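Local coordinates for uncharacterized protein YhfS (Escherichia coli, PDB 4J8L) that is of unknown function but carries pyridoxal 5'-phosphate covalently on a lysine and possibly has cysteine synthase activity, at residues Glu254-Leu259 with Lys279-Glu284; Tyr305-Gly308 with Tyr313-Pro316; Pro317-Leu322 with Arg352-Ser357. All blocks are in the same frame, centred on the assembly; numbering follows the deposited sequence.

Interaction 1. Residues Glu254-Leu259 with Lys279-Glu284; sequences ERLLAL and KVLIVE
Glu254 and Lys279 meet through water, and the flat carboxylate of Glu254 does its part through a single oxygen. OE2 lies 4.5 Å from Lys279 NZ, too far for a salt bridge, and two waters fill the interval. One donates a hydrogen bond to Glu254 OE2 at 2.7 Å and accepts one from Lys279 NZ at 2.9 Å. The other is held tightly by Glu254 OE2 at 2.6 Å but only weakly by Lys279 NZ, at 3.3 Å. The lysine chain runs out nearly fully extended to get there, and its ammonium also bonds to Ser8 OG and Leu6 O, so the same group ties the N-terminal part of the chain to this edge of the contact.

Beside the polar bridge the packing is leucine on leucine. Here helix 229-261 lies on one face of the antiparallel sheet of the C-terminal domain, in which strand 279-285 sits between 268-275 and 337-341; this small domain is consistent with the fold type I architecture of the aminotransferase clan. Leu281 reaches from the strand toward the helix, and its CD2 touches CG of Leu256 at 3.7 Å, while its CD1 stands 4.0 Å from Leu256 CD2. Leu256 meets it with CG swung anti to the backbone N (chi1 178°), which carries the branch toward the sheet and also against Val350 of helix 347-360. Leu281 CD2 also lies against the backbone of the next residue, 4.0 Å from Leu257 N, and Leu260 and Ser253 of the same helix also touch the Leu281 side chain.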
loop_
_atom_site.group_PDB
_atom_site.type_symbol
_atom_site.label_atom_id
_atom_site.label_comp_id
_atom_site.label_asym_id
_atom_site.label_seq_id
_atom_site.Cartn_x
_atom_site.Cartn_y
_atom_site.Cartn_z
ATOM N N GLU A 254 -17.892 0.141 5.395
ATOM C CA GLU A 254 -18.627 -0.582 6.427
ATOM C C GLU A 254 -20.134 -0.351 6.297
ATOM O O GLU A 254 -20.923 -1.289 6.432
ATOM C CB GLU A 254 -18.148 -0.194 7.829
ATOM C CG GLU A 254 -16.706 -0.611 8.150
ATOM C CD GLU A 254 -16.564 -2.079 8.553
ATOM O OE1 GLU A 254 -17.557 -2.840 8.485
ATOM O OE2 GLU A 254 -15.442 -2.472 8.945
ATOM N N ARG A 255 -20.542 0.886 6.032
ATOM C CA ARG A 255 -21.980 1.156 5.921
ATOM C C ARG A 255 -22.584 0.490 4.680
ATOM O O ARG A 255 -23.703 -0.036 4.729
ATOM C CB ARG A 255 -22.282 2.658 5.971
ATOM C CG ARG A 255 -22.022 3.267 7.357
ATOM C CD ARG A 255 -22.520 4.705 7.479
ATOM N NE ARG A 255 -21.974 5.569 6.435
ATOM C CZ ARG A 255 -20.785 6.167 6.490
ATOM N NH1 ARG A 255 -20.005 6.022 7.554
ATOM N NH2 ARG A 255 -20.377 6.917 5.475
ATOM N N LEU A 256 -21.830 0.508 3.587
ATOM C CA LEU A 256 -22.224 -0.151 2.352
ATOM C C LEU A 256 -22.374 -1.649 2.579
ATOM O O LEU A 256 -23.359 -2.251 2.151
ATOM C CB LEU A 256 -21.179 0.112 1.273
ATOM C CG LEU A 256 -21.379 -0.532 -0.093
ATOM C CD1 LEU A 256 -22.694 -0.078 -0.694
ATOM C CD2 LEU A 256 -20.212 -0.154 -0.988
ATOM N N LEU A 257 -21.390 -2.257 3.245
ATOM C CA LEU A 257 -21.451 -3.691 3.538
ATOM C C LEU A 257 -22.701 -4.052 4.333
ATOM O O LEU A 257 -23.395 -5.017 4.009
ATOM C CB LEU A 257 -20.204 -4.156 4.296
ATOM C CG LEU A 257 -20.170 -5.638 4.674
ATOM C CD1 LEU A 257 -20.112 -6.537 3.437
ATOM C CD2 LEU A 257 -18.999 -5.946 5.610
ATOM N N ALA A 258 -22.996 -3.268 5.365
ATOM C CA ALA A 258 -24.181 -3.516 6.184
ATOM C C ALA A 258 -25.470 -3.434 5.365
ATOM O O ALA A 258 -26.364 -4.275 5.514
ATOM C CB ALA A 258 -24.234 -2.548 7.364
ATOM N N LEU A 259 -25.563 -2.422 4.509
ATOM C CA LEU A 259 -26.739 -2.259 3.658
ATOM C C LEU A 259 -26.916 -3.450 2.715
ATOM O O LEU A 259 -28.026 -3.960 2.560
ATOM C CB LEU A 259 -26.658 -0.953 2.864
ATOM C CG LEU A 259 -26.840 0.337 3.670
ATOM C CD1 LEU A 259 -26.353 1.544 2.879
ATOM C CD2 LEU A 259 -28.303 0.492 4.066
ATOM N N LYS A 279 -8.115 -2.560 0.920
ATOM C CA LYS A 279 -9.372 -2.914 1.563
ATOM C C LYS A 279 -10.537 -2.355 0.745
ATOM O O LYS A 279 -10.673 -1.139 0.577
ATOM C CB LYS A 279 -9.381 -2.418 3.013
ATOM C CG LYS A 279 -10.475 -2.990 3.901
ATOM C CD LYS A 279 -10.193 -2.640 5.358
ATOM C CE LYS A 279 -11.339 -3.046 6.265
ATOM N NZ LYS A 279 -11.084 -2.670 7.695
ATOM N N VAL A 280 -11.350 -3.264 0.209
ATOM C CA VAL A 280 -12.430 -2.944 -0.719
ATOM C C VAL A 280 -13.600 -3.896 -0.480
ATOM O O VAL A 280 -13.509 -4.819 0.337
ATOM C CB VAL A 280 -11.987 -3.134 -2.193
ATOM C CG1 VAL A 280 -10.874 -2.158 -2.551
ATOM C CG2 VAL A 280 -11.547 -4.573 -2.439
ATOM N N LEU A 281 -14.700 -3.675 -1.193
ATOM C CA LEU A 281 -15.820 -4.607 -1.159
ATOM C C LEU A 281 -15.758 -5.614 -2.299
ATOM O O LEU A 281 -15.415 -5.272 -3.434
ATOM C CB LEU A 281 -17.162 -3.871 -1.247
ATOM C CG LEU A 281 -17.805 -3.609 0.111
ATOM C CD1 LEU A 281 -17.242 -2.329 0.695
ATOM C CD2 LEU A 281 -19.319 -3.572 0.023
ATOM N N ILE A 282 -16.087 -6.861 -1.996
ATOM C CA ILE A 282 -16.292 -7.855 -3.039
ATOM C C ILE A 282 -17.765 -8.202 -3.079
ATOM O O ILE A 282 -18.332 -8.682 -2.097
ATOM C CB ILE A 282 -15.473 -9.117 -2.796
ATOM C CG1 ILE A 282 -13.989 -8.787 -2.914
ATOM C CG2 ILE A 282 -15.856 -10.199 -3.797
ATOM C CD1 ILE A 282 -13.116 -9.731 -2.178
ATOM N N VAL A 283 -18.386 -7.943 -4.221
ATOM C CA VAL A 283 -19.826 -8.115 -4.361
ATOM C C VAL A 283 -20.128 -9.198 -5.382
ATOM O O VAL A 283 -19.684 -9.116 -6.524
ATOM C CB VAL A 283 -20.483 -6.813 -4.803
ATOM C CG1 VAL A 283 -21.978 -6.993 -4.936
ATOM C CG2 VAL A 283 -20.175 -5.698 -3.789
ATOM N N GLU A 284 -20.875 -10.213 -4.954
ATOM C CA GLU A 284 -21.223 -11.344 -5.808
ATOM C C GLU A 284 -22.716 -11.324 -6.089
ATOM O O GLU A 284 -23.520 -11.117 -5.182
ATOM C CB GLU A 284 -20.839 -12.662 -5.127
ATOM C CG GLU A 284 -21.114 -13.923 -5.957
ATOM C CD GLU A 284 -21.141 -15.179 -5.110
ATOM O OE1 GLU A 284 -21.443 -15.081 -3.901
ATOM O OE2 GLU A 284 -20.877 -16.273 -5.656
HETATM O O HOH W 1 -13.487 -0.747 8.893
HETATM O O HOH W 2 -13.471 -4.239 8.292
#

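Interaction 2. Residues Tyr305-Gly308 with Tyr313-Pro316; sequences YPVG and YEIP
Glu314 OE2 is gripped by Gly308 N, which bonds to it at 2.8 Å, and by the hydroxyl of Ser311 from the short link between the two segments. The other carboxylate oxygen, Glu314 OE1, takes Val307 N, also at 2.8 Å. Two successive peptide N-H groups are thus held by one carboxylate, but in different ways: Gly308 N comes in on the syn side, 33° out of the carboxylate plane, whereas Val307 N stands well above it, 67° out. With CG anti to the carbonyl carbon (chi1 -72°) and the chain extended beyond it, the carboxylate reaches the backbone of Val307 and Gly308.

Val307 leans over the same group, its CB 3.4 Å from Glu314 OE2 and its CG2 3.9 Å from Glu314 CG. Its other methyl, CG1, comes obliquely to the Tyr313 ring, 4.4 Å from CD2. The tyrosine hydroxyl bonds to Glu201, and Phe195, next in sequence to the cofactor-bearing Lys196, touches both Val307 and Tyr313. Glu314 itself is the centre of an inverse gamma turn, closed by a weak bond from Ile315 N to Tyr313 O.

With an alanine here in place of the glutamate, the amides of Val307 and Gly308 and the Ser311 hydroxyl would probably lose their common acceptor, leaving the backbone at Val307-Gly308 less firmly fixed.

In the chain, the loop joins helix 290-299 to strand 318-320; Pro306 packs on Tyr320 of that strand, and the backbone of Ile315 bonds to Arg344, beyond strand 337-341.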
loop_
_atom_site.group_PDB
_atom_site.type_symbol
_atom_site.label_atom_id
_atom_site.label_comp_id
_atom_site.label_asym_id
_atom_site.label_seq_id
_atom_site.Cartn_x
_atom_site.Cartn_y
_atom_site.Cartn_z
ATOM N N TYR A 305 -11.285 1.393 -14.505
ATOM C CA TYR A 305 -9.973 0.801 -14.258
ATOM C C TYR A 305 -9.232 1.747 -13.337
ATOM O O TYR A 305 -9.592 2.920 -13.235
ATOM C CB TYR A 305 -9.183 0.591 -15.560
ATOM C CG TYR A 305 -9.292 1.736 -16.537
ATOM C CD1 TYR A 305 -8.518 2.886 -16.388
ATOM C CD2 TYR A 305 -10.173 1.672 -17.606
ATOM C CE1 TYR A 305 -8.633 3.941 -17.285
ATOM C CE2 TYR A 305 -10.294 2.723 -18.501
ATOM C CZ TYR A 305 -9.526 3.851 -18.337
ATOM O OH TYR A 305 -9.654 4.892 -19.241
ATOM N N PRO A 306 -8.199 1.243 -12.650
ATOM C CA PRO A 306 -7.485 2.099 -11.701
ATOM C C PRO A 306 -6.366 2.908 -12.339
ATOM O O PRO A 306 -5.974 2.675 -13.492
ATOM C CB PRO A 306 -6.886 1.085 -10.722
ATOM C CG PRO A 306 -6.619 -0.126 -11.586
ATOM C CD PRO A 306 -7.804 -0.172 -12.530
ATOM N N VAL A 307 -5.855 3.866 -11.567
ATOM C CA VAL A 307 -4.697 4.643 -11.967
ATOM C C VAL A 307 -3.556 4.358 -10.995
ATOM O O VAL A 307 -2.518 3.817 -11.378
ATOM C CB VAL A 307 -5.019 6.157 -11.983
ATOM C CG1 VAL A 307 -3.831 6.960 -12.509
ATOM C CG2 VAL A 307 -6.277 6.404 -12.847
ATOM N N GLY A 308 -3.764 4.721 -9.735
ATOM C CA GLY A 308 -2.760 4.533 -8.696
ATOM C C GLY A 308 -2.599 3.095 -8.203
ATOM O O GLY A 308 -1.503 2.544 -8.289
ATOM N N TYR A 313 -6.349 11.399 -8.421
ATOM C CA TYR A 313 -7.264 11.487 -9.548
ATOM C C TYR A 313 -8.524 10.664 -9.340
ATOM O O TYR A 313 -9.537 10.889 -10.007
ATOM C CB TYR A 313 -6.602 10.993 -10.832
ATOM C CG TYR A 313 -5.348 11.734 -11.200
ATOM C CD1 TYR A 313 -5.402 13.050 -11.621
ATOM C CD2 TYR A 313 -4.104 11.118 -11.116
ATOM C CE1 TYR A 313 -4.262 13.734 -11.962
ATOM C CE2 TYR A 313 -2.960 11.790 -11.459
ATOM C CZ TYR A 313 -3.047 13.105 -11.882
ATOM O OH TYR A 313 -1.916 13.797 -12.219
ATOM N N GLU A 314 -8.460 9.694 -8.435
ATOM C CA GLU A 314 -9.499 8.677 -8.386
ATOM C C GLU A 314 -10.568 9.009 -7.357
ATOM O O GLU A 314 -10.546 8.536 -6.215
ATOM C CB GLU A 314 -8.856 7.301 -8.161
ATOM C CG GLU A 314 -8.121 6.827 -9.418
ATOM C CD GLU A 314 -7.045 5.797 -9.121
ATOM O OE1 GLU A 314 -7.342 4.587 -9.284
ATOM O OE2 GLU A 314 -5.913 6.180 -8.736
ATOM N N ILE A 315 -11.488 9.874 -7.777
ATOM C CA ILE A 315 -12.523 10.400 -6.901
ATOM C C ILE A 315 -13.824 9.564 -6.904
ATOM O O ILE A 315 -14.283 9.143 -5.836
ATOM C CB ILE A 315 -12.741 11.910 -7.185
ATOM C CG1 ILE A 315 -11.527 12.682 -6.627
ATOM C CG2 ILE A 315 -14.063 12.384 -6.608
ATOM C CD1 ILE A 315 -11.390 14.103 -7.134
ATOM N N PRO A 316 -14.414 9.314 -8.090
ATOM C CA PRO A 316 -15.613 8.463 -8.125
ATOM C C PRO A 316 -15.245 7.027 -7.724
ATOM O O PRO A 316 -14.068 6.666 -7.740
ATOM C CB PRO A 316 -16.038 8.507 -9.604
ATOM C CG PRO A 316 -15.365 9.710 -10.183
ATOM C CD PRO A 316 -14.052 9.783 -9.443
#

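Interaction 3. Residues Pro317-Leu322 with Arg352-Ser357; sequences PLFYRL and RILRES
Ile353 meets residues 317-322 with both its branches. Its CB already lies 4.1 Å from Phe319 CZ. From there CG2, anti to the backbone N, comes obliquely to the far end of the ring, 3.9 Å from Phe319 CZ and 4.0 Å from Phe319 CE2. CG1 takes the other course, beside the backbone N (chi1 -68°), and chi2 continues it extended until the tip, CD1, meets CG of Pro317 at 4.1 Å.

Leu354 closes on the phenyl group too, its CG 3.9 Å from Phe319 CE2. The CE2 and CZ end of the ring thus rests against two successive helix residues, where strand 318-320, an outer strand of the antiparallel sheet, is covered by helix 347-360. Helix 290-299 shares this face: its Leu294 and Ala297 also touch the ring, and Val350 touches both Pro317 and Phe319. One turn further along, Ser357 OG bonds back to Ile353 O at 2.6 Å, reaching it from the face opposite to Ser357 N, so that carbonyl accepts twice within the helix. On the outer side of the same helix Arg352 NH1 makes a salt bridge with Glu356 OE1 at 3.1 Å.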
loop_
_atom_site.group_PDB
_atom_site.type_symbol
_atom_site.label_atom_id
_atom_site.label_comp_id
_atom_site.label_asym_id
_atom_site.label_seq_id
_atom_site.Cartn_x
_atom_site.Cartn_y
_atom_site.Cartn_z
ATOM N N PRO A 317 -16.244 6.216 -7.367
ATOM C CA PRO A 317 -15.924 4.853 -6.928
ATOM C C PRO A 317 -15.428 4.014 -8.097
ATOM O O PRO A 317 -15.887 4.202 -9.231
ATOM C CB PRO A 317 -17.282 4.328 -6.441
ATOM C CG PRO A 317 -18.284 5.069 -7.289
ATOM C CD PRO A 317 -17.696 6.458 -7.439
ATOM N N LEU A 318 -14.510 3.089 -7.817
ATOM C CA LEU A 318 -14.033 2.145 -8.820
ATOM C C LEU A 318 -14.882 0.876 -8.743
ATOM O O LEU A 318 -14.989 0.283 -7.674
ATOM C CB LEU A 318 -12.573 1.794 -8.549
ATOM C CG LEU A 318 -11.907 0.652 -9.326
ATOM C CD1 LEU A 318 -11.663 1.037 -10.778
ATOM C CD2 LEU A 318 -10.597 0.295 -8.631
ATOM N N PHE A 319 -15.490 0.495 -9.866
ATOM C CA PHE A 319 -16.177 -0.804 -10.023
ATOM C C PHE A 319 -15.313 -1.572 -11.019
ATOM O O PHE A 319 -15.190 -1.145 -12.173
ATOM C CB PHE A 319 -17.569 -0.629 -10.639
ATOM C CG PHE A 319 -18.651 -0.161 -9.681
ATOM C CD1 PHE A 319 -18.452 0.917 -8.823
ATOM C CD2 PHE A 319 -19.905 -0.765 -9.712
ATOM C CE1 PHE A 319 -19.482 1.352 -7.985
ATOM C CE2 PHE A 319 -20.934 -0.347 -8.882
ATOM C CZ PHE A 319 -20.728 0.721 -8.017
ATOM N N TYR A 320 -14.709 -2.686 -10.587
ATOM C CA TYR A 320 -13.615 -3.305 -11.328
ATOM C C TYR A 320 -13.724 -4.825 -11.298
ATOM O O TYR A 320 -14.385 -5.391 -10.429
ATOM C CB TYR A 320 -12.272 -2.889 -10.701
ATOM C CG TYR A 320 -11.049 -3.036 -11.585
ATOM C CD1 TYR A 320 -11.097 -2.701 -12.938
ATOM C CD2 TYR A 320 -9.843 -3.485 -11.064
ATOM C CE1 TYR A 320 -9.975 -2.828 -13.751
ATOM C CE2 TYR A 320 -8.717 -3.619 -11.866
ATOM C CZ TYR A 320 -8.789 -3.286 -13.210
ATOM O OH TYR A 320 -7.673 -3.401 -14.015
ATOM N N ARG A 321 -13.058 -5.474 -12.244
ATOM C CA ARG A 321 -12.942 -6.924 -12.229
ATOM C C ARG A 321 -12.172 -7.428 -11.001
ATOM O O ARG A 321 -11.532 -6.660 -10.289
ATOM C CB ARG A 321 -12.253 -7.407 -13.514
ATOM C CG ARG A 321 -10.860 -6.818 -13.725
ATOM C CD ARG A 321 -10.312 -7.154 -15.112
ATOM N NE ARG A 321 -8.861 -6.988 -15.186
ATOM C CZ ARG A 321 -8.242 -5.962 -15.767
ATOM N NH1 ARG A 321 -8.941 -4.989 -16.338
ATOM N NH2 ARG A 321 -6.916 -5.910 -15.778
ATOM N N LEU A 322 -12.239 -8.735 -10.765
ATOM C CA LEU A 322 -11.478 -9.364 -9.691
ATOM C C LEU A 322 -9.994 -9.440 -10.044
ATOM O O LEU A 322 -9.616 -9.325 -11.211
ATOM C CB LEU A 322 -12.022 -10.773 -9.425
ATOM C CG LEU A 322 -13.525 -10.837 -9.139
ATOM C CD1 LEU A 322 -14.001 -12.276 -9.007
ATOM C CD2 LEU A 322 -13.857 -10.041 -7.876
ATOM N N ARG A 352 -26.740 3.310 -5.397
ATOM C CA ARG A 352 -27.537 3.801 -6.511
ATOM C C ARG A 352 -26.963 3.340 -7.848
ATOM O O ARG A 352 -27.688 2.864 -8.716
ATOM C CB ARG A 352 -27.644 5.326 -6.485
ATOM C CG ARG A 352 -28.454 5.894 -7.661
ATOM C CD ARG A 352 -28.504 7.426 -7.647
ATOM N NE ARG A 352 -27.173 8.035 -7.728
ATOM C CZ ARG A 352 -26.432 8.068 -8.831
ATOM N NH1 ARG A 352 -26.880 7.514 -9.955
ATOM N NH2 ARG A 352 -25.228 8.635 -8.807
ATOM N N ILE A 353 -25.655 3.489 -8.018
ATOM C CA ILE A 353 -25.027 3.059 -9.261
ATOM C C ILE A 353 -25.217 1.555 -9.448
ATOM O O ILE A 353 -25.519 1.083 -10.553
ATOM C CB ILE A 353 -23.525 3.430 -9.295
ATOM C CG1 ILE A 353 -23.365 4.948 -9.368
ATOM C CG2 ILE A 353 -22.847 2.782 -10.494
ATOM C CD1 ILE A 353 -21.912 5.396 -9.197
ATOM N N LEU A 354 -25.064 0.800 -8.362
ATOM C CA LEU A 354 -25.301 -0.648 -8.410
ATOM C C LEU A 354 -26.719 -0.977 -8.869
ATOM O O LEU A 354 -26.913 -1.791 -9.778
ATOM C CB LEU A 354 -25.071 -1.272 -7.037
ATOM C CG LEU A 354 -23.790 -2.066 -6.817
ATOM C CD1 LEU A 354 -23.806 -2.685 -5.433
ATOM C CD2 LEU A 354 -23.646 -3.138 -7.889
ATOM N N ARG A 355 -27.710 -0.349 -8.238
ATOM C CA ARG A 355 -29.110 -0.625 -8.563
ATOM C C ARG A 355 -29.481 -0.212 -9.982
ATOM O O ARG A 355 -30.157 -0.950 -10.698
ATOM C CB ARG A 355 -30.048 0.071 -7.573
ATOM C CG ARG A 355 -30.104 -0.576 -6.202
ATOM C CD ARG A 355 -30.782 0.352 -5.196
ATOM N NE ARG A 355 -31.250 -0.377 -4.024
ATOM C CZ ARG A 355 -31.544 0.185 -2.857
ATOM N NH1 ARG A 355 -31.411 1.495 -2.692
ATOM N NH2 ARG A 355 -31.971 -0.569 -1.852
ATOM N N GLU A 356 -29.050 0.980 -10.380
ATOM C CA GLU A 356 -29.355 1.481 -11.714
ATOM C C GLU A 356 -28.700 0.622 -12.797
ATOM O O GLU A 356 -29.300 0.370 -13.847
ATOM C CB GLU A 356 -28.926 2.940 -11.850
ATOM C CG GLU A 356 -29.761 3.918 -11.031
ATOM C CD GLU A 356 -29.277 5.345 -11.189
ATOM O OE1 GLU A 356 -28.291 5.557 -11.922
ATOM O OE2 GLU A 356 -29.888 6.254 -10.597
ATOM N N SER A 357 -27.474 0.175 -12.533
ATOM C CA SER A 357 -26.745 -0.665 -13.476
ATOM C C SER A 357 -27.436 -2.013 -13.654
ATOM O O SER A 357 -27.636 -2.475 -14.784
ATOM C CB SER A 357 -25.299 -0.854 -13.019
ATOM O OG SER A 357 -24.646 0.404 -12.944
#

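In the fold
All three contacts belong to the C-terminal domain. Interactions 1 and 3 build on the same antiparallel sheet, their centres 12 Å apart and their nearest atoms about 5 Å; Val350 of helix 347-360 spans the interval, touching Leu256 as well as Pro317 and Phe319. Interaction 2 leads directly along the chain into interaction 3 and packs on it: Tyr305 C lies 3.6 Å from Leu318 CD1, although the centres are 14 Å apart. Interactions 1 and 2 do not touch. Through Phe195, interaction 2 adjoins the segment that carries the cofactor on Lys196, whereas a nickel ion lies about 13 Å from the side chain of Leu354 in interaction 3.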